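Nucleotidyltransferase-like protein (Exiguobacterium sibiricum, PDB 3C18) is of undetermined function but probably transfers nucleotidyl groups to a substrate not yet identified. Local coordinates at residues Gln203-His206 / Leu207-Gly211; Leu163-Glu167 / Lys168-Pro172. One frame throughout, in Å; residues are numbered along the deposited sequence.

Both contacts are local ones within the YgxA-like substrate-binding region, and they lie in series: contact 2 ends before contact 1 begins. In contact 2, helix 146-167 finishes and the chain turns into the loop that leads to helix 176-183; in contact 1, rather more than two turns of helix 201-218 pack against the earlier part of that same helix 146-167, through Tyr146, Tyr150 and Val153. Helix 116-142 also touches side chains of both. The contact centres are 24 Å apart and their nearest atoms about 10 Å apart, with no touch between them. The centre of contact 2 lies about 11 Å from the centre of the chain, that of contact 1 about 27 Å.

Contact 1: residues Gln203-His206 / Leu207-Gly211; sequences QRIH and LALIG
Leu207 N gives its hydrogen to Gln203 O at 2.9 Å in a nearly straight bond (164° at the hydrogen), the first of four successive i to i+4 bonds that mark this as regular alpha-helix inside helix 201-218. Ala208 N to Arg204 O, Leu209 N to Ile205 O and Ile210 N to His206 O continue the series.

The amide of Gln203 lies over the next turn. Its chain leaves with CG anti to the backbone N (chi1 -173°) and then bends at chi2, which carries NE2 to 3.6 Å from Leu207 CG. Glutamine suits this partly exposed place, since its methylenes and amide can lie against a leucine while remaining compatible with water. One turn along, Ile210 brings CG1 over one face of the His206 imidazole, toward the rim, with CD1 4.1 Å from His206 CE1.

Ile205, Ala208 and Leu209 form an apolar, buried face. Ile205 and Leu209 run side by side in the same direction, Ile205 CG2 meeting Leu209 CD1 at 4.0 Å, and their branched chains rest on Phe141 of helix 116-142. Ile205 also reaches Tyr146 and Tyr150 of helix 146-167, while Ala208 and Leu209 meet Val153 there. The small methyl of Ala208 suits a close approach between helices. Arg204 is buried too, but its polar end is satisfied: NH2 is hydrogen-bonded to Glu199 O, and NH1 makes a weak hydrogen bond to Leu195 O of the second subunit. Beneath the imidazole, Ile210 CG1 also lies 3.2 Å from the backbone oxygen His206 O.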
ATOM      1  N   GLN A 203     -29.209  -1.416  -5.275  1.00 31.20           N
ATOM      2  CA  GLN A 203     -29.599  -2.724  -4.804  1.00 32.42           C
ATOM      3  C   GLN A 203     -28.421  -3.681  -4.842  1.00 31.92           C
ATOM      4  O   GLN A 203     -28.190  -4.421  -3.882  1.00 29.23           O
ATOM      5  CB  GLN A 203     -30.768  -3.273  -5.605  1.00 34.08           C
ATOM      6  CG  GLN A 203     -31.305  -4.551  -5.029  1.00 44.72           C
ATOM      7  CD  GLN A 203     -31.976  -4.347  -3.683  1.00 55.69           C
ATOM      8  OE1 GLN A 203     -32.831  -3.477  -3.536  1.00 69.35           O
ATOM      9  NE2 GLN A 203     -31.606  -5.160  -2.696  1.00 52.20           N
ATOM     10  N   ARG A 204     -27.651  -3.653  -5.919  1.00 31.31           N
ATOM     11  CA  ARG A 204     -26.557  -4.650  -6.033  1.00 28.79           C
ATOM     12  C   ARG A 204     -25.502  -4.386  -4.942  1.00 30.86           C
ATOM     13  O   ARG A 204     -24.950  -5.308  -4.353  1.00 30.34           O
ATOM     14  CB  ARG A 204     -25.952  -4.699  -7.418  1.00 27.62           C
ATOM     15  CG  ARG A 204     -25.152  -3.470  -7.739  1.00 34.82           C
ATOM     16  CD  ARG A 204     -24.588  -3.546  -9.152  1.00 36.86           C
ATOM     17  NE  ARG A 204     -25.640  -3.604 -10.144  1.00 33.97           N
ATOM     18  CZ  ARG A 204     -25.413  -3.759 -11.426  1.00 38.00           C
ATOM     19  NH1 ARG A 204     -24.173  -3.889 -11.857  1.00 42.45           N
ATOM     20  NH2 ARG A 204     -26.421  -3.798 -12.275  1.00 42.07           N
ATOM     21  N   ILE A 205     -25.263  -3.120  -4.657  1.00 26.56           N
ATOM     22  CA  ILE A 205     -24.303  -2.756  -3.606  1.00 27.90           C
ATOM     23  C   ILE A 205     -24.822  -3.185  -2.253  1.00 26.89           C
ATOM     24  O   ILE A 205     -24.099  -3.644  -1.395  1.00 25.87           O
ATOM     25  CB  ILE A 205     -24.022  -1.195  -3.557  1.00 25.63           C
ATOM     26  CG1 ILE A 205     -23.367  -0.702  -4.843  1.00 28.38           C
ATOM     27  CG2 ILE A 205     -23.159  -0.832  -2.377  1.00 28.04           C
ATOM     28  CD1 ILE A 205     -23.392   0.816  -4.972  1.00 28.49           C
ATOM     29  N   HIS A 206     -26.102  -2.988  -2.047  1.00 26.20           N
ATOM     30  CA  HIS A 206     -26.728  -3.297  -0.761  1.00 28.35           C
ATOM     31  C   HIS A 206     -26.674  -4.808  -0.504  1.00 28.81           C
ATOM     32  O   HIS A 206     -26.415  -5.277   0.605  1.00 25.93           O
ATOM     33  CB  HIS A 206     -28.193  -2.860  -0.792  1.00 29.19           C
ATOM     34  CG  HIS A 206     -28.977  -3.285   0.408  1.00 34.14           C
ATOM     35  ND1 HIS A 206     -28.769  -2.738   1.663  1.00 41.38           N
ATOM     36  CD2 HIS A 206     -29.984  -4.177   0.539  1.00 37.52           C
ATOM     37  CE1 HIS A 206     -29.606  -3.292   2.516  1.00 46.30           C
ATOM     38  NE2 HIS A 206     -30.349  -4.172   1.861  1.00 40.31           N
ATOM     39  N   LEU A 207     -26.969  -5.561  -1.556  1.00 28.06           N
ATOM     40  CA  LEU A 207     -26.927  -7.035  -1.477  1.00 27.62           C
ATOM     41  C   LEU A 207     -25.494  -7.551  -1.213  1.00 28.76           C
ATOM     42  O   LEU A 207     -25.260  -8.484  -0.432  1.00 27.39           O
ATOM     43  CB  LEU A 207     -27.454  -7.628  -2.767  1.00 29.49           C
ATOM     44  CG  LEU A 207     -28.961  -7.571  -2.961  1.00 35.98           C
ATOM     45  CD1 LEU A 207     -29.283  -8.381  -4.210  1.00 39.59           C
ATOM     46  CD2 LEU A 207     -29.696  -8.121  -1.743  1.00 34.53           C
ATOM     47  N   ALA A 208     -24.528  -6.881  -1.832  1.00 28.53           N
ATOM     48  CA  ALA A 208     -23.119  -7.223  -1.627  1.00 25.68           C
ATOM     49  C   ALA A 208     -22.718  -6.887  -0.216  1.00 27.06           C
ATOM     50  O   ALA A 208     -21.953  -7.613   0.398  1.00 25.13           O
ATOM     51  CB  ALA A 208     -22.219  -6.521  -2.645  1.00 26.90           C
ATOM     52  N   LEU A 209     -23.255  -5.812   0.350  1.00 25.92           N
ATOM     53  CA  LEU A 209     -22.873  -5.467   1.732  1.00 27.40           C
ATOM     54  C   LEU A 209     -23.453  -6.518   2.698  1.00 29.86           C
ATOM     55  O   LEU A 209     -22.849  -6.895   3.715  1.00 30.48           O
ATOM     56  CB  LEU A 209     -23.335  -4.044   2.138  1.00 28.42           C
ATOM     57  CG  LEU A 209     -22.585  -2.853   1.523  1.00 23.76           C
ATOM     58  CD1 LEU A 209     -23.366  -1.518   1.578  1.00 24.47           C
ATOM     59  CD2 LEU A 209     -21.190  -2.773   2.196  1.00 15.20           C
ATOM     60  N   ILE A 210     -24.655  -6.978   2.402  1.00 31.16           N
ATOM     61  CA  ILE A 210     -25.315  -7.981   3.259  1.00 32.20           C
ATOM     62  C   ILE A 210     -24.429  -9.220   3.322  1.00 33.37           C
ATOM     63  O   ILE A 210     -24.065  -9.690   4.390  1.00 32.73           O
ATOM     64  CB  ILE A 210     -26.679  -8.408   2.714  1.00 35.66           C
ATOM     65  CG1 ILE A 210     -27.674  -7.248   2.822  1.00 36.04           C
ATOM     66  CG2 ILE A 210     -27.206  -9.620   3.457  1.00 35.19           C
ATOM     67  CD1 ILE A 210     -27.508  -6.483   4.057  1.00 34.64           C
ATOM     68  N   GLY A 211     -24.061  -9.687   2.139  1.00 32.13           N
ATOM     69  CA  GLY A 211     -23.241 -10.890   1.984  1.00 31.92           C
ATOM     70  C   GLY A 211     -21.901 -10.738   2.616  1.00 31.61           C
ATOM     71  O   GLY A 211     -21.405 -11.631   3.282  1.00 35.61           O
TER

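Contact 2: residues Leu163-Glu167 / Lys168-Pro172; sequences LSVLE and KGAHP
Leu166 and Pro172 meet at about a right angle, Leu166 CD2 lying 3.6 Å from Pro172 CD and Leu166 CG 3.8 Å from Pro172 CG. Beside them Val165 CG1, set anti to the backbone N (chi1 171°), is the methyl that meets the returning loop, 3.9 Å from Ala170 CB and 4.2 Å from Pro172 CG. A compact proline ring and a single methyl let the loop fold close over the two branched chains, which also touch Met123 and Val176 of neighbouring helices, Leu166 the former and Val165 the latter. An alanine in place of Leu166 would take away the branch that meets the proline and would probably leave a gap beside its ring and against Met123.

This is a Schellman motif closing helix 146-167. Gly169 has positive phi (94°), where a CB would be jammed against the preceding carbonyl oxygen, so glycine fits the turn. The motif rests on two bonds: a weak one from Ala170 N to Val165 O at 3.3 Å, and one from Gly169 N to Leu166 O at 2.8 Å, which comes from well above the carbonyl plane. Lys168 N is a further donor to Val165 O at 3.0 Å, and Arg119 NH1 supplies Leu166 O with a second donor. Ala170 O lies near Leu166 CA in a CA-H...O contact.

At the polar edge Lys168 lays CG near Ser164 O, and its NZ makes a weak hydrogen bond to Asp183 O. Glu167 extends its carboxylate to Lys219 in a salt bridge through OE1, while OE2 is bonded to Ser222 OG.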
ATOM      1  N   LEU A 163      -8.299 -13.815   1.407  1.00 26.54           N
ATOM      2  CA  LEU A 163      -8.416 -14.422   2.748  1.00 25.94           C
ATOM      3  C   LEU A 163      -8.905 -15.836   2.651  1.00 27.69           C
ATOM      4  O   LEU A 163      -8.374 -16.767   3.293  1.00 29.96           O
ATOM      5  CB  LEU A 163      -9.343 -13.590   3.632  1.00 26.45           C
ATOM      6  CG  LEU A 163      -9.650 -14.129   5.019  1.00 26.40           C
ATOM      7  CD1 LEU A 163      -8.414 -14.380   5.854  1.00 23.99           C
ATOM      8  CD2 LEU A 163     -10.556 -13.141   5.691  1.00 29.48           C
ATOM      9  N   SER A 164      -9.890 -16.028   1.796  1.00 26.56           N
ATOM     10  CA  SER A 164     -10.483 -17.351   1.609  0.50 27.34           C
ATOM     11  C   SER A 164      -9.462 -18.343   1.070  1.00 26.80           C
ATOM     12  O   SER A 164      -9.458 -19.511   1.432  1.00 28.71           O
ATOM     13  CB  SER A 164     -11.706 -17.256   0.707  0.50 27.53           C
ATOM     14  OG  SER A 164     -12.632 -16.352   1.283  0.50 32.69           O
ATOM     15  N   VAL A 165      -8.562 -17.841   0.241  1.00 29.03           N
ATOM     16  CA  VAL A 165      -7.492 -18.652  -0.336  1.00 29.43           C
ATOM     17  C   VAL A 165      -6.476 -19.009   0.761  1.00 31.53           C
ATOM     18  O   VAL A 165      -6.084 -20.166   0.915  1.00 33.44           O
ATOM     19  CB  VAL A 165      -6.796 -17.962  -1.519  1.00 28.28           C
ATOM     20  CG1 VAL A 165      -5.557 -18.731  -1.956  1.00 27.56           C
ATOM     21  CG2 VAL A 165      -7.780 -17.834  -2.672  1.00 22.82           C
ATOM     22  N   LEU A 166      -6.062 -18.008   1.524  1.00 28.27           N
ATOM     23  CA  LEU A 166      -5.150 -18.244   2.657  1.00 27.16           C
ATOM     24  C   LEU A 166      -5.747 -19.273   3.616  1.00 27.94           C
ATOM     25  O   LEU A 166      -5.071 -20.144   4.131  1.00 29.17           O
ATOM     26  CB  LEU A 166      -4.895 -16.920   3.411  1.00 29.39           C
ATOM     27  CG  LEU A 166      -3.939 -15.923   2.729  1.00 27.83           C
ATOM     28  CD1 LEU A 166      -4.161 -14.493   3.283  1.00 20.19           C
ATOM     29  CD2 LEU A 166      -2.470 -16.353   2.883  1.00 29.87           C
ATOM     30  N   GLU A 167      -7.050 -19.201   3.816  1.00 30.18           N
ATOM     31  CA  GLU A 167      -7.701 -20.070   4.798  1.00 30.25           C
ATOM     32  C   GLU A 167      -7.495 -21.514   4.437  1.00 32.08           C
ATOM     33  O   GLU A 167      -7.471 -22.360   5.290  1.00 30.23           O
ATOM     34  CB  GLU A 167      -9.204 -19.798   4.924  1.00 32.72           C
ATOM     35  CG  GLU A 167      -9.556 -18.576   5.722  1.00 32.75           C
ATOM     36  CD  GLU A 167     -11.047 -18.324   5.786  1.00 38.56           C
ATOM     37  OE1 GLU A 167     -11.722 -18.520   4.752  1.00 35.93           O
ATOM     38  OE2 GLU A 167     -11.544 -17.872   6.851  1.00 33.81           O
ATOM     39  N   LYS A 168      -7.351 -21.773   3.149  1.00 35.13           N
ATOM     40  CA  LYS A 168      -7.290 -23.147   2.633  1.00 36.48           C
ATOM     41  C   LYS A 168      -5.839 -23.546   2.513  1.00 36.96           C
ATOM     42  O   LYS A 168      -5.517 -24.615   2.039  1.00 40.46           O
ATOM     43  CB  LYS A 168      -7.991 -23.264   1.274  1.00 37.65           C
ATOM     44  CG  LYS A 168      -9.506 -23.125   1.340  1.00 45.06           C
ATOM     45  CD  LYS A 168     -10.168 -24.279   2.069  1.00 53.73           C
ATOM     46  CE  LYS A 168     -10.398 -25.508   1.151  1.00 62.77           C
ATOM     47  NZ  LYS A 168     -11.588 -25.440   0.196  1.00 58.72           N
ATOM     48  N   GLY A 169      -4.963 -22.637   2.908  1.00 35.91           N
ATOM     49  CA  GLY A 169      -3.537 -22.922   3.040  1.00 35.69           C
ATOM     50  C   GLY A 169      -2.668 -22.601   1.855  1.00 35.82           C
ATOM     51  O   GLY A 169      -1.515 -23.014   1.791  1.00 39.23           O
ATOM     52  N   ALA A 170      -3.208 -21.827   0.925  1.00 37.30           N
ATOM     53  CA  ALA A 170      -2.450 -21.419  -0.262  1.00 35.74           C
ATOM     54  C   ALA A 170      -2.117 -19.946  -0.299  1.00 35.10           C
ATOM     55  O   ALA A 170      -2.789 -19.101   0.289  1.00 33.58           O
ATOM     56  CB  ALA A 170      -3.218 -21.820  -1.521  1.00 37.57           C
ATOM     57  N   HIS A 171      -1.046 -19.638  -1.004  1.00 37.29           N
ATOM     58  CA  HIS A 171      -0.681 -18.255  -1.232  1.00 37.54           C
ATOM     59  C   HIS A 171      -1.598 -17.678  -2.297  1.00 37.28           C
ATOM     60  O   HIS A 171      -1.792 -18.272  -3.351  1.00 34.42           O
ATOM     61  CB  HIS A 171       0.735 -18.125  -1.747  1.00 39.51           C
ATOM     62  CG  HIS A 171       1.777 -18.532  -0.768  1.00 39.46           C
ATOM     63  ND1 HIS A 171       2.282 -17.660   0.171  1.00 40.58           N
ATOM     64  CD2 HIS A 171       2.433 -19.706  -0.600  1.00 36.42           C
ATOM     65  CE1 HIS A 171       3.220 -18.276   0.871  1.00 43.53           C
ATOM     66  NE2 HIS A 171       3.336 -19.516   0.419  1.00 41.87           N
ATOM     67  N   PRO A 172      -2.176 -16.509  -2.020  1.00 38.77           N
ATOM     68  CA  PRO A 172      -2.976 -15.905  -3.059  1.00 40.15           C
ATOM     69  C   PRO A 172      -2.102 -15.466  -4.220  1.00 43.80           C
ATOM     70  O   PRO A 172      -0.964 -14.988  -4.025  1.00 42.24           O
ATOM     71  CB  PRO A 172      -3.577 -14.705  -2.351  1.00 38.72           C
ATOM     72  CG  PRO A 172      -3.661 -15.119  -0.953  1.00 38.06           C
ATOM     73  CD  PRO A 172      -2.426 -15.896  -0.713  1.00 39.38           C
TER